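Long-range contact in adhesion G-protein coupled receptor G6 (Danio rerio, PDB 6V55), which is a calcium-binding adhesion receptor of the cell surface that is linked to myelination and probably signals through G proteins: residues D49-R62 against D71-T83. Sequence-based numbering, arbitrary orientation.
Sequences DFELEEAQGCIYDR and DAKFCGLTANGLT. With CA (calcium ion), chain C; NAG (2-acetamido-2-deoxy-beta-D-glucopyranose), chain N.
Phe50 projects from the end of strand 41-51 onto the two turns of 75-80, and Asn80 CA lies 3.7 Å from its CB. With CG anti to the backbone N (chi1 -178°), the ring lies under Ala79, whose CB stands 3.6 Å from the ring centroid, almost on the normal, in a CH-pi contact. Gly76 O approaches CD1 and CE1, 3.3 Å from Phe50 CE1, and CZ ends 3.9 Å from Phe74 CB, with Phe74 O in the ring plane at that edge. Val63 and Phe106 also touch this ring within the CUB domain. Gly76 O accepts a nearly straight hydrogen bond (175°) from Leu52 N at 2.8 Å. The Cys58-Cys75 disulfide ties loop 52-61 to the residue that follows strand 71-74 and begins the type II' turn. Lys73, stretched straight past CG, lays CD over one face of the Arg62 guanidinium and gives NZ to Gly57 O at 2.8 Å. Arg62 NE donates to Cys58 O (3.1 Å); the two neighbouring cations thus bind adjacent carbonyls, probably offsetting some repulsion. Disulfide and hydrogen bonds therefore fix to 73-76 the loop whose Glu53 OE1 (OE2 pairs with Lys477) and bidentate Asp61 (OD2 also meets Tyr25) bind calcium, completed by Asp98, Ser100, Val101 and a water.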
ATOM      1  N   ASP A  49       6.341  10.645  -4.090  1.00 26.29           N
ATOM      2  CA  ASP A  49       5.079  11.329  -4.339  1.00 20.73           C
ATOM      3  C   ASP A  49       3.993  10.487  -3.694  1.00 19.08           C
ATOM      4  O   ASP A  49       4.105   9.262  -3.680  1.00 20.65           O
ATOM      5  CB  ASP A  49       4.807  11.473  -5.836  1.00 16.77           C
ATOM      6  CG  ASP A  49       3.698  12.448  -6.127  1.00 19.60           C
ATOM      7  OD1 ASP A  49       3.319  13.181  -5.182  1.00 21.49           O
ATOM      8  OD2 ASP A  49       3.188  12.466  -7.277  1.00 19.36           O
ATOM      9  N   PHE A  50       2.960  11.140  -3.150  1.00 14.55           N
ATOM     10  CA  PHE A  50       1.910  10.430  -2.399  1.00 15.82           C
ATOM     11  C   PHE A  50       0.691  11.330  -2.282  1.00 21.57           C
ATOM     12  O   PHE A  50       0.754  12.346  -1.568  1.00 21.78           O
ATOM     13  CB  PHE A  50       2.394  10.024  -0.983  1.00 14.34           C
ATOM     14  CG  PHE A  50       1.375   9.248  -0.158  1.00 14.28           C
ATOM     15  CD1 PHE A  50       0.487   9.900   0.722  1.00 14.32           C
ATOM     16  CD2 PHE A  50       1.360   7.862  -0.194  1.00 14.22           C
ATOM     17  CE1 PHE A  50      -0.435   9.190   1.471  1.00 14.30           C
ATOM     18  CE2 PHE A  50       0.462   7.146   0.570  1.00 14.20           C
ATOM     19  CZ  PHE A  50      -0.435   7.814   1.405  1.00 14.24           C
ATOM     20  N   GLU A  51      -0.434  10.919  -2.875  1.00 13.76           N
ATOM     21  CA  GLU A  51      -1.715  11.559  -2.604  1.00 18.40           C
ATOM     22  C   GLU A  51      -2.808  10.500  -2.606  1.00 23.05           C
ATOM     23  O   GLU A  51      -3.081   9.896  -3.647  1.00 27.03           O
ATOM     24  CB  GLU A  51      -2.027  12.650  -3.629  1.00 22.53           C
ATOM     25  CG  GLU A  51      -3.381  13.336  -3.404  1.00 32.70           C
ATOM     26  CD  GLU A  51      -3.852  14.203  -4.590  1.00 43.88           C
ATOM     27  OE1 GLU A  51      -3.527  13.891  -5.773  1.00 45.15           O
ATOM     28  OE2 GLU A  51      -4.562  15.205  -4.321  1.00 47.63           O
ATOM     29  N   LEU A  52      -3.433  10.280  -1.451  1.00 18.25           N
ATOM     30  CA  LEU A  52      -4.560   9.365  -1.333  1.00 14.43           C
ATOM     31  C   LEU A  52      -5.795  10.133  -0.885  1.00 16.86           C
ATOM     32  O   LEU A  52      -5.712  11.283  -0.447  1.00 24.76           O
ATOM     33  CB  LEU A  52      -4.257   8.242  -0.341  1.00 14.38           C
ATOM     34  CG  LEU A  52      -3.940   6.878  -0.945  1.00 13.72           C
ATOM     35  CD1 LEU A  52      -2.657   6.961  -1.737  1.00 14.36           C
ATOM     36  CD2 LEU A  52      -3.789   5.876   0.159  1.00 13.93           C
ATOM     37  N   GLU A  53      -6.946   9.486  -1.030  1.00 13.41           N
ATOM     38  CA  GLU A  53      -8.202  10.009  -0.503  1.00 14.88           C
ATOM     39  C   GLU A  53      -8.117  10.082   1.017  1.00 23.07           C
ATOM     40  O   GLU A  53      -7.772   9.092   1.668  1.00 32.65           O
ATOM     41  CB  GLU A  53      -9.352   9.109  -0.937  1.00 13.28           C
ATOM     42  CG  GLU A  53     -10.647   9.419  -0.262  1.00 17.06           C
ATOM     43  CD  GLU A  53     -11.783   8.470  -0.648  1.00 20.35           C
ATOM     44  OE1 GLU A  53     -11.524   7.346  -1.130  1.00 17.57           O
ATOM     45  OE2 GLU A  53     -12.962   8.851  -0.457  1.00 20.86           O
ATOM     46  N   GLU A  54      -8.358  11.255   1.587  1.00 23.83           N
ATOM     47  CA  GLU A  54      -8.209  11.382   3.029  1.00 28.99           C
ATOM     48  C   GLU A  54      -9.469  10.911   3.756  1.00 24.52           C
ATOM     49  O   GLU A  54     -10.584  11.032   3.239  1.00 24.86           O
ATOM     50  CB  GLU A  54      -7.859  12.821   3.420  1.00 43.89           C
ATOM     51  CG  GLU A  54      -7.053  12.885   4.749  1.00 59.17           C
ATOM     52  CD  GLU A  54      -6.765  14.299   5.228  1.00 68.50           C
ATOM     53  OE1 GLU A  54      -5.924  14.460   6.150  1.00 71.14           O
ATOM     54  OE2 GLU A  54      -7.363  15.243   4.658  1.00 71.76           O
ATOM     55  N   ALA A  55      -9.271  10.332   4.943  1.00 25.57           N
ATOM     56  CA  ALA A  55     -10.353   9.921   5.827  1.00 24.27           C
ATOM     57  C   ALA A  55      -9.830   9.834   7.253  1.00 30.50           C
ATOM     58  O   ALA A  55      -8.638   9.610   7.487  1.00 29.29           O
ATOM     59  CB  ALA A  55     -10.943   8.573   5.430  1.00 21.83           C
ATOM     60  N   GLN A  56     -10.748  10.017   8.208  1.00 34.48           N
ATOM     61  CA  GLN A  56     -10.443   9.838   9.624  1.00 35.98           C
ATOM     62  C   GLN A  56     -10.172   8.365   9.903  1.00 29.77           C
ATOM     63  O   GLN A  56     -11.021   7.512   9.639  1.00 27.53           O
ATOM     64  CB  GLN A  56     -11.602  10.333  10.488  1.00 44.70           C
ATOM     65  CG  GLN A  56     -11.578  11.830  10.786  1.00 53.47           C
ATOM     66  CD  GLN A  56     -10.448  12.221  11.728  1.00 61.64           C
ATOM     67  OE1 GLN A  56     -10.342  11.699  12.842  1.00 65.44           O
ATOM     68  NE2 GLN A  56      -9.588  13.137  11.277  1.00 63.65           N
ATOM     69  N   GLY A  57      -8.980   8.065  10.409  1.00 29.28           N
ATOM     70  CA  GLY A  57      -8.560   6.690  10.576  1.00 29.42           C
ATOM     71  C   GLY A  57      -8.208   5.978   9.289  1.00 25.69           C
ATOM     72  O   GLY A  57      -8.088   4.743   9.301  1.00 27.74           O
ATOM     73  N   CYS A  58      -8.050   6.733   8.189  1.00 21.19           N
ATOM     74  CA  CYS A  58      -7.663   6.252   6.856  1.00 20.55           C
ATOM     75  C   CYS A  58      -8.588   5.132   6.338  1.00 18.53           C
ATOM     76  O   CYS A  58      -8.147   4.198   5.660  1.00 17.04           O
ATOM     77  CB  CYS A  58      -6.173   5.856   6.856  1.00 14.59           C
ATOM     78  SG  CYS A  58      -4.995   7.322   6.735  0.48 24.37           S
ATOM     79  N   ILE A  59      -9.888   5.232   6.665  1.00 14.36           N
ATOM     80  CA  ILE A  59     -10.812   4.120   6.451  1.00 15.30           C
ATOM     81  C   ILE A  59     -11.375   4.063   5.041  1.00 19.23           C
ATOM     82  O   ILE A  59     -12.185   3.168   4.749  1.00 23.98           O
ATOM     83  CB  ILE A  59     -11.993   4.146   7.448  1.00 14.73           C
ATOM     84  CG1 ILE A  59     -12.920   5.325   7.176  1.00 15.42           C
ATOM     85  CG2 ILE A  59     -11.512   4.205   8.891  1.00 14.73           C
ATOM     86  CD1 ILE A  59     -14.340   5.075   7.651  1.00 15.90           C
ATOM     87  N   TYR A  60     -10.960   4.966   4.149  1.00 19.34           N
ATOM     88  CA  TYR A  60     -11.416   4.928   2.758  1.00 15.20           C
ATOM     89  C   TYR A  60     -10.333   4.300   1.886  1.00 15.73           C
ATOM     90  O   TYR A  60     -10.446   3.123   1.532  1.00 19.80           O
ATOM     91  CB  TYR A  60     -11.787   6.324   2.254  1.00 13.61           C
ATOM     92  CG  TYR A  60     -13.057   6.916   2.863  1.00 13.65           C
ATOM     93  CD1 TYR A  60     -13.949   6.127   3.569  1.00 17.32           C
ATOM     94  CD2 TYR A  60     -13.355   8.271   2.717  1.00 13.63           C
ATOM     95  CE1 TYR A  60     -15.093   6.669   4.131  1.00 20.76           C
ATOM     96  CE2 TYR A  60     -14.496   8.819   3.274  1.00 13.69           C
ATOM     97  CZ  TYR A  60     -15.359   8.013   3.971  1.00 19.89           C
ATOM     98  OH  TYR A  60     -16.509   8.540   4.516  1.00 28.67           O
ATOM     99  N   ASP A  61      -9.284   5.044   1.526  1.00 13.60           N
ATOM    100  CA  ASP A  61      -8.113   4.459   0.889  1.00 13.56           C
ATOM    101  C   ASP A  61      -6.953   4.561   1.853  1.00 14.63           C
ATOM    102  O   ASP A  61      -6.747   5.615   2.453  1.00 19.61           O
ATOM    103  CB  ASP A  61      -7.718   5.177  -0.404  1.00 19.22           C
ATOM    104  CG  ASP A  61      -8.872   5.339  -1.375  1.00 22.16           C
ATOM    105  OD1 ASP A  61      -9.879   4.630  -1.199  1.00 21.08           O
ATOM    106  OD2 ASP A  61      -8.771   6.175  -2.308  1.00 20.30           O
ATOM    107  N   ARG A  62      -6.160   3.500   1.986  1.00 13.82           N
ATOM    108  CA  ARG A  62      -5.011   3.550   2.886  1.00 14.02           C
ATOM    109  C   ARG A  62      -3.827   2.817   2.273  1.00 14.00           C
ATOM    110  O   ARG A  62      -3.992   1.899   1.468  1.00 14.39           O
ATOM    111  CB  ARG A  62      -5.336   2.959   4.273  1.00 14.21           C
ATOM    112  CG  ARG A  62      -5.692   1.493   4.273  1.00 14.20           C
ATOM    113  CD  ARG A  62      -5.732   0.912   5.696  1.00 20.41           C
ATOM    114  NE  ARG A  62      -6.733   1.558   6.543  1.00 25.69           N
ATOM    115  CZ  ARG A  62      -7.260   1.034   7.652  1.00 23.66           C
ATOM    116  NH1 ARG A  62      -6.893  -0.175   8.093  1.00 15.96           N
ATOM    117  NH2 ARG A  62      -8.176   1.731   8.324  1.00 25.42           N
ATOM    118  N   ASP A  71       3.726  -1.471  12.044  1.00 43.05           N
ATOM    119  CA  ASP A  71       2.635  -1.526  11.087  1.00 42.27           C
ATOM    120  C   ASP A  71       2.009  -0.144  11.141  1.00 41.63           C
ATOM    121  O   ASP A  71       1.541   0.263  12.210  1.00 50.58           O
ATOM    122  CB  ASP A  71       1.640  -2.622  11.495  1.00 51.07           C
ATOM    123  CG  ASP A  71       0.495  -2.814  10.508  1.00 59.75           C
ATOM    124  OD1 ASP A  71      -0.408  -1.943  10.406  1.00 61.17           O
ATOM    125  OD2 ASP A  71       0.475  -3.878   9.850  1.00 63.30           O
ATOM    126  N   ALA A  72       2.000   0.605  10.042  1.00 29.43           N
ATOM    127  CA  ALA A  72       1.391   1.920  10.102  1.00 20.42           C
ATOM    128  C   ALA A  72       0.612   2.232   8.834  1.00 19.12           C
ATOM    129  O   ALA A  72       1.093   1.961   7.729  1.00 17.86           O
ATOM    130  CB  ALA A  72       2.442   2.983  10.335  1.00 20.26           C
ATOM    131  N   LYS A  73      -0.571   2.842   8.997  1.00 16.75           N
ATOM    132  CA  LYS A  73      -1.447   3.202   7.885  1.00 15.05           C
ATOM    133  C   LYS A  73      -1.280   4.674   7.524  1.00 20.81           C
ATOM    134  O   LYS A  73      -0.971   5.503   8.375  1.00 15.99           O
ATOM    135  CB  LYS A  73      -2.913   2.905   8.202  1.00 14.99           C
ATOM    136  CG  LYS A  73      -3.406   3.437   9.537  1.00 15.18           C
ATOM    137  CD  LYS A  73      -4.883   3.149   9.768  1.00 15.12           C
ATOM    138  CE  LYS A  73      -5.311   3.634  11.164  1.00 18.75           C
ATOM    139  NZ  LYS A  73      -6.796   3.444  11.420  1.00 25.77           N
ATOM    140  N   PHE A  74      -1.471   4.990   6.240  1.00 25.49           N
ATOM    141  CA  PHE A  74      -1.225   6.322   5.693  1.00 23.79           C
ATOM    142  C   PHE A  74      -2.280   6.643   4.638  1.00 21.74           C
ATOM    143  O   PHE A  74      -2.643   5.780   3.833  1.00 22.57           O
ATOM    144  CB  PHE A  74       0.156   6.431   5.020  1.00 20.45           C
ATOM    145  CG  PHE A  74       1.326   6.206   5.935  1.00 23.04           C
ATOM    146  CD1 PHE A  74       1.946   7.285   6.573  1.00 22.46           C
ATOM    147  CD2 PHE A  74       1.844   4.924   6.128  1.00 26.64           C
ATOM    148  CE1 PHE A  74       3.044   7.093   7.409  1.00 21.55           C
ATOM    149  CE2 PHE A  74       2.939   4.715   6.969  1.00 27.52           C
ATOM    150  CZ  PHE A  74       3.542   5.809   7.611  1.00 24.65           C
ATOM    151  N   CYS A  75      -2.754   7.887   4.626  1.00 19.51           N
ATOM    152  CA  CYS A  75      -3.571   8.399   3.533  1.00 19.05           C
ATOM    153  C   CYS A  75      -3.374   9.906   3.456  1.00 22.77           C
ATOM    154  O   CYS A  75      -2.524  10.468   4.150  1.00 28.21           O
ATOM    155  CB  CYS A  75      -5.050   8.088   3.718  1.00 17.69           C
ATOM    156  SG  CYS A  75      -5.693   8.646   5.313  1.00 24.11           S
ATOM    157  N   GLY A  76      -4.202  10.555   2.640  1.00 19.70           N
ATOM    158  CA  GLY A  76      -4.103  11.994   2.469  1.00 21.19           C
ATOM    159  C   GLY A  76      -2.805  12.351   1.775  1.00 27.19           C
ATOM    160  O   GLY A  76      -2.430  11.739   0.767  1.00 29.90           O
ATOM    161  N   LEU A  77      -2.081  13.309   2.355  1.00 26.39           N
ATOM    162  CA  LEU A  77      -0.749  13.666   1.893  1.00 26.14           C
ATOM    163  C   LEU A  77       0.336  13.247   2.866  1.00 30.55           C
ATOM    164  O   LEU A  77       1.496  13.628   2.669  1.00 31.90           O
ATOM    165  CB  LEU A  77      -0.659  15.170   1.651  1.00 24.54           C
ATOM    166  CG  LEU A  77      -1.349  15.533   0.340  1.00 25.49           C
ATOM    167  CD1 LEU A  77      -2.067  16.854   0.490  1.00 24.47           C
ATOM    168  CD2 LEU A  77      -0.318  15.570  -0.787  1.00 21.87           C
ATOM    169  N   THR A  78      -0.007  12.470   3.904  1.00 29.82           N
ATOM    170  CA  THR A  78       0.826  12.435   5.103  1.00 29.42           C
ATOM    171  C   THR A  78       2.098  11.626   4.928  1.00 28.49           C
ATOM    172  O   THR A  78       3.041  11.809   5.696  1.00 34.28           O
ATOM    173  CB  THR A  78       0.036  11.881   6.294  1.00 28.64           C
ATOM    174  OG1 THR A  78      -0.306  10.512   6.052  1.00 32.11           O
ATOM    175  CG2 THR A  78      -1.247  12.670   6.491  1.00 25.11           C
ATOM    176  N   ALA A  79       2.169  10.774   3.919  1.00 26.90           N
ATOM    177  CA  ALA A  79       3.346   9.947   3.719  1.00 28.37           C
ATOM    178  C   ALA A  79       4.292  10.510   2.678  1.00 29.34           C
ATOM    179  O   ALA A  79       5.228   9.806   2.304  1.00 25.45           O
ATOM    180  CB  ALA A  79       2.946   8.526   3.306  1.00 29.31           C
ATOM    181  N   ASN A  80       4.090  11.765   2.240  1.00 33.56           N
ATOM    182  CA  ASN A  80       4.666  12.241   0.981  1.00 37.12           C
ATOM    183  C   ASN A  80       6.180  12.428   1.048  1.00 42.10           C
ATOM    184  O   ASN A  80       6.903  11.903   0.204  1.00 45.85           O
ATOM    185  CB  ASN A  80       3.998  13.538   0.546  1.00 36.56           C
ATOM    186  CG  ASN A  80       4.681  14.159  -0.648  1.00 36.90           C
ATOM    187  OD1 ASN A  80       4.529  13.700  -1.790  1.00 39.27           O
ATOM    188  ND2 ASN A  80       5.454  15.204  -0.394  1.00 35.68           N
ATOM    189  N   GLY A  81       6.688  13.162   2.024  1.00 40.61           N
ATOM    190  CA  GLY A  81       8.136  13.304   2.060  1.00 42.96           C
ATOM    191  C   GLY A  81       8.891  12.262   2.873  1.00 44.32           C
ATOM    192  O   GLY A  81      10.014  12.521   3.311  1.00 51.34           O
ATOM    193  N   LEU A  82       8.322  11.075   3.053  1.00 39.12           N
ATOM    194  CA  LEU A  82       8.739  10.168   4.115  1.00 34.54           C
ATOM    195  C   LEU A  82       9.740   9.109   3.651  1.00 33.08           C
ATOM    196  O   LEU A  82       9.737   8.678   2.492  1.00 32.53           O
ATOM    197  CB  LEU A  82       7.516   9.481   4.713  1.00 37.76           C
ATOM    198  CG  LEU A  82       6.969  10.127   5.987  1.00 41.44           C
ATOM    199  CD1 LEU A  82       6.533  11.595   5.764  1.00 44.70           C
ATOM    200  CD2 LEU A  82       5.833   9.269   6.534  1.00 39.48           C
ATOM    201  N   THR A  83      10.585   8.673   4.593  1.00 33.23           N
ATOM    202  CA  THR A  83      11.618   7.664   4.355  1.00 29.86           C
ATOM    203  C   THR A  83      11.623   6.682   5.516  1.00 29.69           C
ATOM    204  O   THR A  83      11.967   7.055   6.637  1.00 36.70           O
ATOM    205  CB  THR A  83      13.007   8.293   4.220  1.00 30.32           C
ATOM    206  OG1 THR A  83      13.033   9.222   3.122  1.00 34.42           O
ATOM    207  CG2 THR A  83      14.047   7.210   3.998  1.00 26.32           C
TER
HETATM  208 CA    CA C 901     -11.394   5.669  -2.910  1.00 19.63          CA
HETATM  209  C1  NAG N 912     -17.017   6.932  10.922  1.00 62.55           C
HETATM  210  C2  NAG N 912     -17.726   7.883  11.907  1.00 69.69           C
HETATM  211  C3  NAG N 912     -16.777   9.017  12.348  1.00 70.17           C
HETATM  212  C4  NAG N 912     -15.429   8.491  12.844  1.00 68.18           C
HETATM  213  C5  NAG N 912     -14.803   7.496  11.858  1.00 66.97           C
HETATM  214  C6  NAG N 912     -13.585   6.804  12.434  1.00 63.51           C
HETATM  215  C7  NAG N 912     -20.146   7.856  11.450  1.00 81.87           C
HETATM  216  C8  NAG N 912     -21.289   8.572  10.791  1.00 81.68           C
HETATM  217  N2  NAG N 912     -18.944   8.432  11.326  1.00 75.23           N
HETATM  218  O3  NAG N 912     -17.397   9.757  13.397  1.00 69.59           O
HETATM  219  O4  NAG N 912     -14.521   9.573  13.055  1.00 62.98           O
HETATM  220  O5  NAG N 912     -15.748   6.465  11.511  1.00 66.77           O
HETATM  221  O6  NAG N 912     -13.121   5.730  11.627  1.00 59.16           O
HETATM  222  O7  NAG N 912     -20.303   6.791  12.054  1.00 85.35           O
HETATM  223  O   HOH W   1     -11.159   4.007  -4.843  1.00 59.18           O